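Local structure of ESAT-6-like protein MAB_3113 (Mycobacterium abscessus, 4I0X) at residues E38-Q42 with Y58-H62. The protein is of unknown function but forms a complex with ESAT-6-like protein MAB_3112, as a probably secreted member of the WXG100 family. The protein carries 4 engineered substitutions. Residues are numbered along the deposited sequence; the frame is centred on the assembly and turned at random.
Sequences ESRAQ and YSQAH. Engineered in segment 58-62: Q60 (natural residue Glu).
Y58 reaches from helix 52-87 to helix 11-47 and hands its phenol O-H to the side-chain carbonyl of Q42, OH to OE1 2.6 Å. The bond ties together the two arms of the antiparallel helical hairpin of the WXG100 fold, between one and two turns from the bend that joins them. The short segments run at 162° with axes 12.0 Å apart, a gap that side chains must fill. OE1 lies at the edge of the phenol ring, near its plane; the bond makes a C=O...O angle of 150° and the hydroxyl is tilted only slightly from the amide's own plane. The Q42 chain, bent at chi2, brings its carbonyl to the hydroxyl. Y58 has its CG anti to the backbone N (chi1 174°), which sends the ring across the gap. There CE1 packs obliquely on A41 CB at 3.5 Å, and OH comes within 3.4 Å of E38 CA, so the tyrosine tip is set against the backbone of the facing helix. One turn along, CB of H62 sits over a face of the Y58 ring, offset toward its rim. The imidazole meets the side chain of E38, whose CG lies at its edge, in plane, 3.8 Å from CD2; the carboxylate approaches obliquely, OE2 to CD2 3.6 Å, and this is van der Waals contact, with E38 OE2 hydrogen-bonded to W65 NE1. W65 also meets the H62 ring with the planes steeply inclined, so tryptophan, glutamate and histidine pack as one cluster. Farther out, the MAB_3112 chain covers A41 with its L8, while OE2 of its E4 takes R40 NH2 in a salt bridge.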
# COMPACT_ATOMS: atom_id res chain seq x y z
N GLU B 38 -8.72 -9.54 -4.29
CA GLU B 38 -9.48 -10.28 -3.27
C GLU B 38 -10.78 -10.80 -3.87
O GLU B 38 -11.16 -11.95 -3.62
CB GLU B 38 -9.80 -9.40 -2.06
CG GLU B 38 -8.62 -8.94 -1.26
CD GLU B 38 -8.95 -7.90 -0.16
OE1 GLU B 38 -10.13 -7.47 -0.06
OE2 GLU B 38 -8.02 -7.50 0.58
N SER B 39 -11.45 -9.96 -4.64
CA SER B 39 -12.71 -10.32 -5.25
C SER B 39 -12.57 -11.53 -6.20
O SER B 39 -13.41 -12.45 -6.19
CB SER B 39 -13.29 -9.09 -5.97
OG SER B 39 -14.28 -9.42 -6.92
N ARG B 40 -11.53 -11.55 -7.02
CA ARG B 40 -11.35 -12.66 -7.97
C ARG B 40 -10.84 -13.90 -7.27
O ARG B 40 -11.28 -15.02 -7.58
CB ARG B 40 -10.42 -12.26 -9.11
CG ARG B 40 -10.99 -11.14 -9.93
CD ARG B 40 -9.92 -10.49 -10.74
NE ARG B 40 -9.46 -11.40 -11.79
CZ ARG B 40 -8.51 -11.09 -12.66
NH1 ARG B 40 -7.92 -9.90 -12.60
NH2 ARG B 40 -8.14 -11.99 -13.57
N ALA B 41 -9.97 -13.73 -6.29
CA ALA B 41 -9.44 -14.88 -5.55
C ALA B 41 -10.48 -15.50 -4.63
O ALA B 41 -10.55 -16.73 -4.50
CB ALA B 41 -8.19 -14.47 -4.76
N GLN B 42 -11.31 -14.67 -4.01
CA GLN B 42 -12.29 -15.18 -3.07
C GLN B 42 -13.35 -16.00 -3.79
O GLN B 42 -13.87 -16.96 -3.23
CB GLN B 42 -12.93 -14.06 -2.23
CG GLN B 42 -12.34 -13.96 -0.81
CD GLN B 42 -11.88 -12.55 -0.42
OE1 GLN B 42 -10.66 -12.27 -0.36
NE2 GLN B 42 -12.84 -11.66 -0.14
N TYR B 58 -3.46 -18.49 0.31
CA TYR B 58 -4.18 -17.26 0.01
C TYR B 58 -4.54 -16.54 1.30
O TYR B 58 -4.36 -15.32 1.43
CB TYR B 58 -5.46 -17.52 -0.77
CG TYR B 58 -6.22 -16.23 -0.90
CD1 TYR B 58 -5.70 -15.19 -1.67
CD2 TYR B 58 -7.41 -16.03 -0.23
CE1 TYR B 58 -6.36 -14.00 -1.77
CE2 TYR B 58 -8.09 -14.83 -0.33
CZ TYR B 58 -7.55 -13.82 -1.09
OH TYR B 58 -8.21 -12.61 -1.20
N SER B 59 -5.05 -17.30 2.25
CA SER B 59 -5.52 -16.73 3.47
C SER B 59 -4.35 -15.97 4.18
O SER B 59 -4.53 -14.88 4.71
CB SER B 59 -6.16 -17.82 4.33
OG SER B 59 -6.58 -17.30 5.56
N GLN B 60 -3.16 -16.55 4.15
CA GLN B 60 -2.00 -15.97 4.82
C GLN B 60 -1.61 -14.66 4.18
O GLN B 60 -1.37 -13.69 4.88
CB GLN B 60 -0.81 -16.93 4.73
CG GLN B 60 0.16 -16.84 5.87
CD GLN B 60 -0.15 -17.83 6.98
OE1 GLN B 60 -0.45 -19.00 6.73
NE2 GLN B 60 -0.07 -17.37 8.22
N ALA B 61 -1.51 -14.64 2.85
CA ALA B 61 -1.12 -13.45 2.12
C ALA B 61 -2.18 -12.38 2.33
O ALA B 61 -1.85 -11.25 2.59
CB ALA B 61 -0.96 -13.76 0.66
N HIS B 62 -3.44 -12.78 2.27
CA HIS B 62 -4.54 -11.85 2.44
C HIS B 62 -4.58 -11.20 3.85
O HIS B 62 -4.84 -10.01 4.01
CB HIS B 62 -5.86 -12.56 2.15
CG HIS B 62 -7.06 -11.76 2.55
ND1 HIS B 62 -7.66 -11.88 3.79
CD2 HIS B 62 -7.75 -10.80 1.89
CE1 HIS B 62 -8.68 -11.04 3.87
NE2 HIS B 62 -8.75 -10.37 2.73